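Local coordinates for prolyl oligopeptidase (Novosphingobium capsulatum, PDB 1YR2), which probably hydrolyses oligopeptides on the carboxyl side of proline and alanine residues, as a serine peptidase of the S9A family, at residues F425-L437 with W447-V461. Sequence-based numbering, arbitrary orientation.
Sequences FSSFTQPATVLAL and WEPVHLTFDPADFRV
Thr429, at the tip of the beta hairpin between strands 421-427 and 433-438, packs on Phe459 and Pro456 where the chain leaves the last blade of the beta-propeller and enters the alpha/beta-hydrolase domain on strand 459-467. Apolar contacts dominate. Thr429 CG2 lies 3.6 Å from Phe459 CB, Val461 CG1 meets the edge of the Phe428 ring, and Leu452 CD1 reaches the pyrrolidine ring of Pro431, 3.9 Å from its CD. At the far end Val434 lies alongside Trp447, both pointing the same way; with CG1 anti to the backbone N (chi1 174°), the valine sets that methyl 3.5 Å from Trp447 CE3. Polar atoms of the two segments are linked through water: one molecule joins Thr429 OG1 to Phe459 O, and two others donate to Val434 O, one also donating to Glu448 O, the other accepting from Trp447 N. Gln430, bent at chi2 (63°), gives NE2 to Pro431 O in a nearly straight bond (165°), while its OE1 rests 3.4 Å from Pro456 CB. With an alanine in place of Gln430, Pro431 O would probably lose this donor and a gap open beside the Pro456 ring. Thr429 O, buried without a polar partner, faces the edge of the Phe454 ring in its plane, 3.4 Å from CE2.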
loop_
_atom_site.group_PDB
_atom_site.type_symbol
_atom_site.label_atom_id
_atom_site.label_comp_id
_atom_site.label_asym_id
_atom_site.label_seq_id
_atom_site.Cartn_x
_atom_site.Cartn_y
_atom_site.Cartn_z
ATOM N N PHE A 425 -9.065 -0.937 9.119
ATOM C CA PHE A 425 -9.803 -0.518 7.912
ATOM C C PHE A 425 -9.248 0.822 7.433
ATOM O O PHE A 425 -9.026 1.776 8.240
ATOM C CB PHE A 425 -11.270 -0.399 8.228
ATOM C CG PHE A 425 -12.101 0.100 7.097
ATOM C CD1 PHE A 425 -12.487 -0.746 6.099
ATOM C CD2 PHE A 425 -12.479 1.422 7.033
ATOM C CE1 PHE A 425 -13.287 -0.295 5.062
ATOM C CE2 PHE A 425 -13.254 1.905 5.959
ATOM C CZ PHE A 425 -13.667 1.050 4.993
ATOM N N SER A 426 -9.110 0.975 6.117
ATOM C CA SER A 426 -8.739 2.272 5.563
ATOM C C SER A 426 -9.423 2.487 4.219
ATOM O O SER A 426 -9.916 1.522 3.577
ATOM C CB SER A 426 -7.234 2.376 5.445
ATOM O OG SER A 426 -6.812 1.711 4.268
ATOM N N SER A 427 -9.510 3.731 3.786
ATOM C CA SER A 427 -10.049 4.010 2.473
ATOM C C SER A 427 -9.663 5.415 2.055
ATOM O O SER A 427 -8.958 6.072 2.767
ATOM C CB SER A 427 -11.587 3.852 2.447
ATOM O OG SER A 427 -12.031 3.705 1.101
ATOM N N PHE A 428 -10.135 5.874 0.895
ATOM C CA PHE A 428 -9.725 7.181 0.382
ATOM C C PHE A 428 -10.100 8.315 1.330
ATOM O O PHE A 428 -9.434 9.345 1.342
ATOM C CB PHE A 428 -10.290 7.422 -1.011
ATOM C CG PHE A 428 -9.895 6.396 -1.993
ATOM C CD1 PHE A 428 -8.607 6.349 -2.466
ATOM C CD2 PHE A 428 -10.806 5.405 -2.402
ATOM C CE1 PHE A 428 -8.205 5.380 -3.361
ATOM C CE2 PHE A 428 -10.426 4.444 -3.361
ATOM C CZ PHE A 428 -9.107 4.424 -3.814
ATOM N N THR A 429 -11.125 8.123 2.167
ATOM C CA THR A 429 -11.491 9.157 3.141
ATOM C C THR A 429 -11.432 8.664 4.552
ATOM O O THR A 429 -12.022 9.272 5.463
ATOM C CB THR A 429 -12.902 9.664 2.871
ATOM O OG1 THR A 429 -13.789 8.525 2.815
ATOM C CG2 THR A 429 -12.936 10.305 1.475
ATOM N N GLN A 430 -10.677 7.608 4.766
ATOM C CA GLN A 430 -10.512 7.020 6.101
ATOM C C GLN A 430 -9.078 6.602 6.320
ATOM O O GLN A 430 -8.646 5.531 5.872
ATOM C CB GLN A 430 -11.480 5.859 6.271
ATOM C CG GLN A 430 -11.388 5.105 7.590
ATOM C CD GLN A 430 -11.714 5.991 8.739
ATOM O OE1 GLN A 430 -12.887 6.225 9.014
ATOM N NE2 GLN A 430 -10.687 6.504 9.411
ATOM N N PRO A 431 -8.286 7.418 7.008
ATOM C CA PRO A 431 -6.981 6.941 7.439
ATOM C C PRO A 431 -7.124 5.671 8.277
ATOM O O PRO A 431 -8.126 5.517 8.978
ATOM C CB PRO A 431 -6.435 8.110 8.271
ATOM C CG PRO A 431 -7.256 9.293 7.862
ATOM C CD PRO A 431 -8.590 8.768 7.503
ATOM N N ALA A 432 -6.128 4.783 8.217
ATOM C CA ALA A 432 -6.216 3.468 8.809
ATOM C C ALA A 432 -6.701 3.628 10.234
ATOM O O ALA A 432 -6.166 4.429 10.994
ATOM C CB ALA A 432 -4.908 2.800 8.822
ATOM N N THR A 433 -7.701 2.845 10.559
ATOM C CA THR A 433 -8.326 2.908 11.853
ATOM C C THR A 433 -8.676 1.542 12.365
ATOM O O THR A 433 -8.974 0.607 11.594
ATOM C CB THR A 433 -9.596 3.819 11.757
ATOM O OG1 THR A 433 -10.136 4.018 13.081
ATOM C CG2 THR A 433 -10.753 3.153 10.972
ATOM N N VAL A 434 -8.646 1.387 13.674
ATOM C CA VAL A 434 -9.111 0.156 14.286
ATOM C C VAL A 434 -10.622 0.205 14.538
ATOM O O VAL A 434 -11.118 1.121 15.203
ATOM C CB VAL A 434 -8.339 -0.085 15.622
ATOM C CG1 VAL A 434 -8.917 -1.305 16.353
ATOM C CG2 VAL A 434 -6.816 -0.230 15.360
ATOM N N LEU A 435 -11.359 -0.745 13.977
ATOM C CA LEU A 435 -12.765 -0.985 14.280
ATOM C C LEU A 435 -12.932 -2.124 15.267
ATOM O O LEU A 435 -12.184 -3.108 15.213
ATOM C CB LEU A 435 -13.514 -1.394 13.007
ATOM C CG LEU A 435 -13.425 -0.403 11.841
ATOM C CD1 LEU A 435 -14.141 -1.067 10.622
ATOM C CD2 LEU A 435 -14.014 0.948 12.196
ATOM N N ALA A 436 -13.968 -2.055 16.101
ATOM C CA ALA A 436 -14.289 -3.172 16.977
ATOM C C ALA A 436 -15.160 -4.099 16.134
ATOM O O ALA A 436 -16.001 -3.630 15.354
ATOM C CB ALA A 436 -15.047 -2.708 18.227
ATOM N N LEU A 437 -14.884 -5.391 16.221
ATOM C CA LEU A 437 -15.616 -6.421 15.507
ATOM C C LEU A 437 -16.250 -7.342 16.522
ATOM O O LEU A 437 -15.578 -7.853 17.382
ATOM C CB LEU A 437 -14.655 -7.207 14.604
ATOM C CG LEU A 437 -15.157 -8.494 13.988
ATOM C CD1 LEU A 437 -16.240 -8.206 12.979
ATOM C CD2 LEU A 437 -13.957 -9.250 13.380
ATOM N N TRP A 447 -14.078 1.880 17.569
ATOM C CA TRP A 447 -13.343 1.615 18.784
ATOM C C TRP A 447 -12.845 2.964 19.325
ATOM O O TRP A 447 -13.644 3.865 19.568
ATOM C CB TRP A 447 -12.227 0.589 18.498
ATOM C CG TRP A 447 -11.541 0.105 19.731
ATOM C CD1 TRP A 447 -12.148 -0.450 20.844
ATOM C CD2 TRP A 447 -10.130 0.162 20.040
ATOM N NE1 TRP A 447 -11.206 -0.722 21.802
ATOM C CE2 TRP A 447 -9.968 -0.350 21.348
ATOM C CE3 TRP A 447 -8.992 0.581 19.341
ATOM C CZ2 TRP A 447 -8.711 -0.459 21.964
ATOM C CZ3 TRP A 447 -7.739 0.495 19.940
ATOM C CH2 TRP A 447 -7.616 -0.020 21.262
ATOM N N GLU A 448 -11.560 3.139 19.537
ATOM C CA GLU A 448 -11.058 4.399 20.023
ATOM C C GLU A 448 -11.367 5.526 19.083
ATOM O O GLU A 448 -11.070 5.445 17.876
ATOM C CB GLU A 448 -9.555 4.364 20.245
ATOM C CG GLU A 448 -9.172 3.511 21.450
ATOM C CD GLU A 448 -9.441 4.186 22.754
ATOM O OE1 GLU A 448 -9.315 5.426 22.842
ATOM O OE2 GLU A 448 -9.757 3.446 23.694
ATOM N N PRO A 449 -11.917 6.608 19.599
ATOM C CA PRO A 449 -12.012 7.823 18.765
ATOM C C PRO A 449 -10.643 8.324 18.299
ATOM O O PRO A 449 -9.664 8.224 19.033
ATOM C CB PRO A 449 -12.631 8.829 19.703
ATOM C CG PRO A 449 -13.339 8.041 20.720
ATOM C CD PRO A 449 -12.531 6.794 20.927
ATOM N N VAL A 450 -10.589 8.853 17.079
ATOM C CA VAL A 450 -9.376 9.415 16.487
ATOM C C VAL A 450 -9.681 10.849 16.086
ATOM O O VAL A 450 -10.662 11.096 15.377
ATOM C CB VAL A 450 -8.952 8.592 15.235
ATOM C CG1 VAL A 450 -7.878 9.264 14.447
ATOM C CG2 VAL A 450 -8.424 7.230 15.655
ATOM N N HIS A 451 -8.862 11.799 16.525
ATOM C CA HIS A 451 -9.115 13.186 16.201
ATOM C C HIS A 451 -8.500 13.566 14.829
ATOM O O HIS A 451 -7.286 13.593 14.680
ATOM C CB HIS A 451 -8.589 14.138 17.292
ATOM C CG HIS A 451 -8.738 15.585 16.917
ATOM N ND1 HIS A 451 -9.946 16.128 16.516
ATOM C CD2 HIS A 451 -7.823 16.593 16.849
ATOM C CE1 HIS A 451 -9.767 17.408 16.222
ATOM N NE2 HIS A 451 -8.489 17.712 16.412
ATOM N N LEU A 452 -9.348 13.809 13.844
ATOM C CA LEU A 452 -8.919 14.220 12.497
ATOM C C LEU A 452 -9.491 15.611 12.240
ATOM O O LEU A 452 -10.361 16.080 12.961
ATOM C CB LEU A 452 -9.480 13.271 11.444
ATOM C CG LEU A 452 -9.052 11.793 11.549
ATOM C CD1 LEU A 452 -9.640 11.016 10.447
ATOM C CD2 LEU A 452 -7.546 11.732 11.496
ATOM N N THR A 453 -9.022 16.265 11.194
ATOM C CA THR A 453 -9.569 17.571 10.830
ATOM C C THR A 453 -10.833 17.491 9.960
ATOM O O THR A 453 -11.359 18.525 9.529
ATOM C CB THR A 453 -8.539 18.413 10.111
ATOM O OG1 THR A 453 -8.107 17.721 8.943
ATOM C CG2 THR A 453 -7.285 18.631 10.999
ATOM N N PHE A 454 -11.297 16.285 9.673
ATOM C CA PHE A 454 -12.524 16.079 8.921
ATOM C C PHE A 454 -13.245 14.899 9.509
ATOM O O PHE A 454 -12.670 14.135 10.291
ATOM C CB PHE A 454 -12.199 15.865 7.427
ATOM C CG PHE A 454 -11.347 14.635 7.156
ATOM C CD1 PHE A 454 -9.966 14.684 7.199
ATOM C CD2 PHE A 454 -11.944 13.447 6.873
ATOM C CE1 PHE A 454 -9.207 13.540 6.983
ATOM C CE2 PHE A 454 -11.179 12.302 6.635
ATOM C CZ PHE A 454 -9.833 12.341 6.698
ATOM N N ASP A 455 -14.492 14.704 9.096
ATOM C CA ASP A 455 -15.269 13.533 9.482
ATOM C C ASP A 455 -15.401 12.583 8.310
ATOM O O ASP A 455 -16.050 12.945 7.340
ATOM C CB ASP A 455 -16.670 13.994 9.893
ATOM C CG ASP A 455 -17.550 12.867 10.425
ATOM O OD1 ASP A 455 -17.195 11.657 10.333
ATOM O OD2 ASP A 455 -18.637 13.123 10.981
ATOM N N PRO A 456 -14.829 11.389 8.380
ATOM C CA PRO A 456 -14.980 10.406 7.292
ATOM C C PRO A 456 -16.418 10.164 6.789
ATOM O O PRO A 456 -16.583 9.978 5.581
ATOM C CB PRO A 456 -14.358 9.123 7.868
ATOM C CG PRO A 456 -13.316 9.663 8.795
ATOM C CD PRO A 456 -13.967 10.885 9.461
ATOM N N ALA A 457 -17.423 10.217 7.656
ATOM C CA ALA A 457 -18.839 10.116 7.246
ATOM C C ALA A 457 -19.381 11.305 6.402
ATOM O O ALA A 457 -20.488 11.233 5.875
ATOM C CB ALA A 457 -19.709 9.952 8.482
ATOM N N ASP A 458 -18.612 12.382 6.256
ATOM C CA ASP A 458 -19.000 13.476 5.386
ATOM C C ASP A 458 -18.614 13.236 3.930
ATOM O O ASP A 458 -18.769 14.117 3.105
ATOM C CB ASP A 458 -18.346 14.789 5.835
ATOM C CG ASP A 458 -19.085 15.461 6.966
ATOM O OD1 ASP A 458 -20.178 14.999 7.319
ATOM O OD2 ASP A 458 -18.641 16.485 7.561
ATOM N N PHE A 459 -18.126 12.042 3.615
ATOM C CA PHE A 459 -17.656 11.737 2.276
ATOM C C PHE A 459 -18.191 10.357 1.901
ATOM O O PHE A 459 -18.486 9.544 2.789
ATOM C CB PHE A 459 -16.128 11.694 2.231
ATOM C CG PHE A 459 -15.493 12.932 2.696
ATOM C CD1 PHE A 459 -15.324 13.165 4.051
ATOM C CD2 PHE A 459 -15.095 13.899 1.791
ATOM C CE1 PHE A 459 -14.818 14.385 4.470
ATOM C CE2 PHE A 459 -14.543 15.084 2.237
ATOM C CZ PHE A 459 -14.425 15.295 3.579
ATOM N N ARG A 460 -18.249 10.089 0.602
ATOM C CA ARG A 460 -18.716 8.820 0.089
ATOM C C ARG A 460 -17.741 8.264 -0.934
ATOM O O ARG A 460 -17.370 8.990 -1.866
ATOM C CB ARG A 460 -20.047 9.077 -0.606
ATOM C CG ARG A 460 -20.928 7.880 -0.741
ATOM C CD ARG A 460 -22.349 8.231 -1.278
ATOM N NE ARG A 460 -23.198 8.847 -0.254
ATOM C CZ ARG A 460 -23.725 10.078 -0.307
ATOM N NH1 ARG A 460 -23.506 10.891 -1.340
ATOM N NH2 ARG A 460 -24.475 10.509 0.703
ATOM N N VAL A 461 -17.336 6.996 -0.777
ATOM C CA VAL A 461 -16.579 6.277 -1.816
ATOM C C VAL A 461 -17.603 5.434 -2.564
ATOM O O VAL A 461 -18.300 4.629 -1.938
ATOM C CB VAL A 461 -15.523 5.337 -1.201
ATOM C CG1 VAL A 461 -14.819 4.500 -2.242
ATOM C CG2 VAL A 461 -14.508 6.136 -0.397
HETATM O O HOH W 1 -16.651 7.582 3.722
HETATM O O HOH W 2 -9.747 3.095 16.976
HETATM O O HOH W 3 -12.971 3.134 15.114
#